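Local coordinates for protein adenosine 5'-monophosphoramidase HNT1 (Candida albicans, PDB 6IQ1) that probably hydrolyses adenosine 5'-phosphoramidate and related AMP-amine conjugates to AMP, as a homodimeric, nucleotide-binding histidine triad enzyme of the HINT family, at residues L22-K27 with I45-G50; K73-D78 with F107-K112. All coordinates share one frame; numbering follows the deposited sequence.

Contact 1: residues L22-K27 with I45-G50; sequences LIETAK and IPKHHG. With ZN (zinc ion), chain H.
Lys-27, at the end of the turn leading into strand 28-32, and Lys-47, just past strand 42-46, bring the two backbones together with their CA atoms 5.7 Å apart. Lys-47 N donates to Lys-27 O over 3.0 Å with an N-H...O angle of 154°, a bond that continues the antiparallel pairing of strands 28-32 and 42-46. The side chain of Lys-47 carries the rest of the contact. Its CG stands anti to the carbonyl carbon (chi1 -82°), and beyond it the extended chain runs alongside the 25-27 backbone, with CD 3.3 Å from Ala-26 O. At its end NZ is gripped by two strong acceptors. Thr-25 O receives it at 2.7 Å, in the carbonyl plane with a C=O...N angle of 157°; Glu-24 OE2 completes a salt bridge of 2.9 Å to the same NZ through its anti lone pair. A weak third bond goes to Ala-26 O. The glutamate chain, extended with CG anti to its backbone N, meets the lysine at about a right angle, while its OE1 pairs with Lys-21. The Lys-27 side chain starts away from the 45-50 segment, and its NZ forms a salt bridge with Asp-59. Two residues beyond Lys-47, His-49 ND1 binds the zinc ion at 2.0 Å, and Cys-7, Cys-10 and His-104 complete the site. Lys-47 thus joins the turn of the 21-24/28-32 hairpin, outermost in the chain's own sheet, to the loop that carries His-49 of the Cys2His2 zinc site in this HIT domain.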
loop_
_atom_site.group_PDB
_atom_site.type_symbol
_atom_site.label_atom_id
_atom_site.label_comp_id
_atom_site.label_asym_id
_atom_site.label_seq_id
_atom_site.Cartn_x
_atom_site.Cartn_y
_atom_site.Cartn_z
ATOM N N LEU D 22 -4.931 8.954 16.092
ATOM C CA LEU D 22 -3.771 9.717 15.671
ATOM C C LEU D 22 -4.270 10.864 14.805
ATOM O O LEU D 22 -4.723 11.882 15.334
ATOM C CB LEU D 22 -2.753 8.789 14.984
ATOM C CG LEU D 22 -1.945 7.801 15.856
ATOM C CD1 LEU D 22 -1.086 6.904 15.002
ATOM C CD2 LEU D 22 -1.056 8.529 16.858
ATOM N N ILE D 23 -4.217 10.749 13.492
ATOM C CA ILE D 23 -4.700 11.783 12.592
ATOM C C ILE D 23 -6.100 11.400 12.145
ATOM O O ILE D 23 -6.350 10.246 11.786
ATOM C CB ILE D 23 -3.748 11.958 11.395
ATOM C CG1 ILE D 23 -2.455 12.670 11.841
ATOM C CG2 ILE D 23 -4.431 12.705 10.250
ATOM C CD1 ILE D 23 -1.400 12.819 10.734
ATOM N N GLU D 24 -7.020 12.349 12.189
ATOM C CA GLU D 24 -8.335 12.155 11.601
ATOM C C GLU D 24 -8.636 13.275 10.607
ATOM O O GLU D 24 -8.184 14.413 10.762
ATOM C CB GLU D 24 -9.424 12.095 12.657
ATOM C CG GLU D 24 -10.726 11.594 12.094
ATOM C CD GLU D 24 -11.868 11.633 13.086
ATOM O OE1 GLU D 24 -11.613 11.648 14.323
ATOM O OE2 GLU D 24 -13.026 11.638 12.602
ATOM N N THR D 25 -9.412 12.930 9.587
ATOM C CA THR D 25 -9.717 13.790 8.455
ATOM C C THR D 25 -11.218 13.667 8.200
ATOM O O THR D 25 -11.879 12.783 8.750
ATOM C CB THR D 25 -8.842 13.376 7.238
ATOM O OG1 THR D 25 -7.521 13.924 7.364
ATOM C CG2 THR D 25 -9.415 13.786 5.932
ATOM N N ALA D 26 -11.772 14.592 7.413
ATOM C CA ALA D 26 -13.150 14.428 6.962
ATOM C C ALA D 26 -13.384 13.036 6.388
ATOM O O ALA D 26 -14.459 12.451 6.571
ATOM C CB ALA D 26 -13.495 15.496 5.920
ATOM N N LYS D 27 -12.388 12.480 5.700
ATOM C CA LYS D 27 -12.553 11.209 5.014
ATOM C C LYS D 27 -11.754 10.044 5.598
ATOM O O LYS D 27 -12.082 8.892 5.298
ATOM C CB LYS D 27 -12.201 11.372 3.523
ATOM C CG LYS D 27 -13.338 11.998 2.716
ATOM C CD LYS D 27 -12.852 12.500 1.353
ATOM C CE LYS D 27 -13.846 13.480 0.718
ATOM N NZ LYS D 27 -15.235 12.927 0.660
ATOM N N ILE D 45 -7.595 4.089 7.690
ATOM C CA ILE D 45 -8.811 3.550 7.083
ATOM C C ILE D 45 -9.682 4.657 6.493
ATOM O O ILE D 45 -9.792 5.760 7.055
ATOM C CB ILE D 45 -9.604 2.704 8.099
ATOM C CG1 ILE D 45 -10.279 3.583 9.153
ATOM C CG2 ILE D 45 -8.694 1.652 8.776
ATOM C CD1 ILE D 45 -11.019 2.770 10.201
ATOM N N PRO D 46 -10.304 4.412 5.348
ATOM C CA PRO D 46 -11.382 5.296 4.906
ATOM C C PRO D 46 -12.580 5.146 5.832
ATOM O O PRO D 46 -12.808 4.084 6.416
ATOM C CB PRO D 46 -11.695 4.792 3.494
ATOM C CG PRO D 46 -11.341 3.339 3.538
ATOM C CD PRO D 46 -10.150 3.230 4.477
ATOM N N LYS D 47 -13.349 6.230 5.980
ATOM C CA LYS D 47 -14.536 6.169 6.832
ATOM C C LYS D 47 -15.673 5.421 6.150
ATOM O O LYS D 47 -16.478 4.762 6.821
ATOM C CB LYS D 47 -14.973 7.569 7.229
ATOM C CG LYS D 47 -14.188 8.131 8.409
ATOM C CD LYS D 47 -14.198 9.667 8.386
ATOM C CE LYS D 47 -13.597 10.245 9.659
ATOM N NZ LYS D 47 -14.009 11.670 9.873
ATOM N N HIS D 48 -15.737 5.502 4.830
ATOM C CA HIS D 48 -16.648 4.697 4.031
ATOM C C HIS D 48 -16.351 3.209 4.204
ATOM O O HIS D 48 -15.198 2.775 4.072
ATOM C CB HIS D 48 -16.477 5.115 2.571
ATOM C CG HIS D 48 -17.473 4.519 1.632
ATOM N ND1 HIS D 48 -17.373 3.226 1.164
ATOM C CD2 HIS D 48 -18.558 5.056 1.033
ATOM C CE1 HIS D 48 -18.375 2.981 0.341
ATOM N NE2 HIS D 48 -19.108 4.076 0.244
ATOM N N HIS D 49 -17.388 2.412 4.468
ATOM C CA HIS D 49 -17.179 0.977 4.677
ATOM C C HIS D 49 -17.124 0.251 3.336
ATOM O O HIS D 49 -18.148 0.085 2.668
ATOM C CB HIS D 49 -18.273 0.369 5.552
ATOM C CG HIS D 49 -18.129 -1.111 5.730
ATOM N ND1 HIS D 49 -17.491 -1.672 6.818
ATOM C CD2 HIS D 49 -18.496 -2.147 4.937
ATOM C CE1 HIS D 49 -17.483 -2.988 6.696
ATOM N NE2 HIS D 49 -18.089 -3.302 5.565
ATOM N N GLY D 50 -15.941 -0.209 2.957
ATOM C CA GLY D 50 -15.812 -1.169 1.873
ATOM C C GLY D 50 -14.869 -2.283 2.277
ATOM O O GLY D 50 -13.913 -2.077 3.026
HETATM ZN ZN ZN H . -16.524 -1.002 8.440
#

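Contact 2: residues K73-D78 with F107-K112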
loop_
_atom_site.group_PDB
_atom_site.type_symbol
_atom_site.label_atom_id
_atom_site.label_comp_id
_atom_site.label_asym_id
_atom_site.label_seq_id
_atom_site.Cartn_x
_atom_site.Cartn_y
_atom_site.Cartn_z
ATOM N N LYS D 73 5.656 11.790 9.093
ATOM C CA LYS D 73 6.232 12.917 9.825
ATOM C C LYS D 73 6.023 12.773 11.330
ATOM O O LYS D 73 6.942 13.043 12.111
ATOM C CB LYS D 73 5.646 14.240 9.338
ATOM C CG LYS D 73 6.090 14.653 7.940
ATOM C CD LYS D 73 5.392 15.937 7.526
ATOM C CE LYS D 73 5.271 16.036 6.015
ATOM N NZ LYS D 73 5.022 17.430 5.582
ATOM N N VAL D 74 4.824 12.349 11.753
ATOM C CA VAL D 74 4.569 12.101 13.169
ATOM C C VAL D 74 5.531 11.059 13.714
ATOM O O VAL D 74 6.048 11.197 14.828
ATOM C CB VAL D 74 3.113 11.666 13.393
ATOM C CG1 VAL D 74 2.863 11.520 14.879
ATOM C CG2 VAL D 74 2.131 12.662 12.758
ATOM N N LEU D 75 5.793 10.002 12.942
ATOM C CA LEU D 75 6.672 8.926 13.385
ATOM C C LEU D 75 8.153 9.219 13.154
ATOM O O LEU D 75 8.984 8.376 13.487
ATOM C CB LEU D 75 6.304 7.625 12.672
ATOM C CG LEU D 75 5.157 6.743 13.151
ATOM C CD1 LEU D 75 3.834 7.499 13.242
ATOM C CD2 LEU D 75 5.030 5.583 12.212
ATOM N N LYS D 76 8.493 10.364 12.560
ATOM C CA LYS D 76 9.858 10.814 12.274
ATOM C C LYS D 76 10.557 9.979 11.207
ATOM O O LYS D 76 11.755 10.199 10.948
ATOM C CB LYS D 76 10.727 10.852 13.540
ATOM C CG LYS D 76 10.508 12.081 14.446
ATOM C CD LYS D 76 11.446 12.033 15.657
ATOM C CE LYS D 76 11.946 13.417 16.053
ATOM N NZ LYS D 76 11.039 14.078 17.039
ATOM N N LEU D 77 9.845 9.031 10.578
ATOM C CA LEU D 77 10.377 8.296 9.435
ATOM C C LEU D 77 10.797 9.212 8.289
ATOM O O LEU D 77 11.599 8.798 7.442
ATOM C CB LEU D 77 9.333 7.311 8.911
ATOM C CG LEU D 77 8.867 6.164 9.818
ATOM C CD1 LEU D 77 7.641 5.448 9.254
ATOM C CD2 LEU D 77 10.003 5.184 10.019
ATOM N N ASP D 78 10.274 10.439 8.224
ATOM C CA ASP D 78 10.610 11.284 7.083
ATOM C C ASP D 78 12.015 11.850 7.178
ATOM O O ASP D 78 12.456 12.515 6.236
ATOM C CB ASP D 78 9.593 12.424 6.924
ATOM C CG ASP D 78 9.690 13.469 8.016
ATOM O OD1 ASP D 78 9.949 13.120 9.182
ATOM O OD2 ASP D 78 9.496 14.660 7.704
ATOM N N PHE D 107 -5.088 0.338 5.631
ATOM C CA PHE D 107 -3.700 0.400 5.225
ATOM C C PHE D 107 -2.809 0.279 6.454
ATOM O O PHE D 107 -3.105 0.860 7.502
ATOM C CB PHE D 107 -3.443 1.724 4.488
ATOM C CG PHE D 107 -3.980 1.742 3.083
ATOM C CD1 PHE D 107 -5.312 2.017 2.842
ATOM C CD2 PHE D 107 -3.149 1.463 2.000
ATOM C CE1 PHE D 107 -5.810 2.021 1.545
ATOM C CE2 PHE D 107 -3.632 1.471 0.707
ATOM C CZ PHE D 107 -4.962 1.739 0.475
ATOM N N HIS D 108 -1.724 -0.475 6.331
ATOM C CA HIS D 108 -0.729 -0.575 7.394
ATOM C C HIS D 108 0.462 0.322 7.063
ATOM O O HIS D 108 1.035 0.231 5.967
ATOM C CB HIS D 108 -0.224 -2.013 7.580
ATOM C CG HIS D 108 -1.293 -3.026 7.847
ATOM N ND1 HIS D 108 -1.624 -3.443 9.118
ATOM C CD2 HIS D 108 -2.093 -3.718 7.000
ATOM C CE1 HIS D 108 -2.592 -4.341 9.044
ATOM N NE2 HIS D 108 -2.897 -4.523 7.770
ATOM N N LEU D 109 0.843 1.172 8.010
ATOM C CA LEU D 109 2.114 1.892 7.964
ATOM C C LEU D 109 3.030 1.208 8.971
ATOM O O LEU D 109 2.823 1.332 10.184
ATOM C CB LEU D 109 1.943 3.375 8.290
ATOM C CG LEU D 109 3.283 4.092 8.498
ATOM C CD1 LEU D 109 4.169 3.973 7.258
ATOM C CD2 LEU D 109 3.105 5.543 8.863
ATOM N N ILE D 110 4.014 0.456 8.478
ATOM C CA ILE D 110 4.797 -0.410 9.355
ATOM C C ILE D 110 6.263 -0.013 9.332
ATOM O O ILE D 110 6.941 -0.230 8.318
ATOM C CB ILE D 110 4.672 -1.883 8.960
ATOM C CG1 ILE D 110 3.226 -2.259 8.658
ATOM C CG2 ILE D 110 5.253 -2.748 10.057
ATOM C CD1 ILE D 110 3.111 -3.620 7.966
ATOM N N PRO D 111 6.788 0.555 10.414
ATOM C CA PRO D 111 8.225 0.855 10.470
ATOM C C PRO D 111 9.075 -0.406 10.364
ATOM O O PRO D 111 8.695 -1.474 10.848
ATOM C CB PRO D 111 8.378 1.540 11.830
ATOM C CG PRO D 111 7.013 2.229 12.021
ATOM C CD PRO D 111 6.042 1.209 11.504
ATOM N N LYS D 112 10.223 -0.292 9.694
ATOM C CA LYS D 112 11.112 -1.445 9.499
ATOM C C LYS D 112 12.470 -1.122 10.114
ATOM O O LYS D 112 13.350 -0.589 9.438
ATOM C CB LYS D 112 11.249 -1.814 8.007
ATOM C CG LYS D 112 12.071 -3.073 7.746
ATOM C CD LYS D 112 11.270 -4.314 8.069
ATOM C CE LYS D 112 12.063 -5.584 7.834
ATOM N NZ LYS D 112 11.322 -6.791 8.305
#
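Methyl and ring carbons alone carry this contact, in which Leu-75 and Leu-77 meet Leu-109 and Pro-111 and 177 Å² is buried, both sides summed. In the leucine-leucine pairs, Leu-75 and Leu-109 reach toward each other tip to tip, their CD2 methyls 3.9 Å apart. The two get there by different torsions: Leu-109 has CG anti to its backbone N (chi1 170°), whereas Leu-75 has CG anti to its carbonyl carbon (chi1 -82°). Leu-77 comes nearest to the other branch of Leu-109, with CD1 to CD1 at 4.3 Å. In the leucine-proline pairs, the Pro-111 ring crosses the Leu-75 side chain at about a right angle and offers CG to Leu-75 CD2 at 3.9 Å; the same CG lies 4.3 Å from Leu-77 CD1. The two segments share no backbone bond; each is tied to its own surroundings. Lys-76 N donates to Lys-73 O at 3.1 Å, and Lys-76 leaves the helix with positive phi (68°), a turn that separates two leucines which both point at the strand. Leu-109 bonds through its backbone to Val-42 of the adjacent strand, and Leu-140 of the second subunit packs on Leu-75. Leu-109 and Pro-111, alternate residues of a strand that begins within the predicted histidine triad motif, present one sheet face to the turn and 3-10 segment following helix 58-74, extending the HIT domain's apolar helix-sheet layer.

In the fold
Contact 1 is polar and partly buried, whereas contact 2 is apolar and mostly buried; their centres lie about 18 Å apart. Both rest on the same antiparallel sheet, in which strands 42-46 and 107-112 are neighbours. Contact 1 joins loops just past strand ends, where a lysine collects carbonyl oxygens and a carboxylate; the zinc lies further along the 45-50 segment, on His-49. Contact 2 sets the turn after helix 58-74 against a sheet face and relies on methyl and ring carbons. They touch directly through Ile-23 CD1 and Val-74 CG2, 4.1 Å apart. Both also reach the second subunit: Leu-22 O bonds to its Lys-141, and Lys-76 forms a salt bridge with its Glu-143.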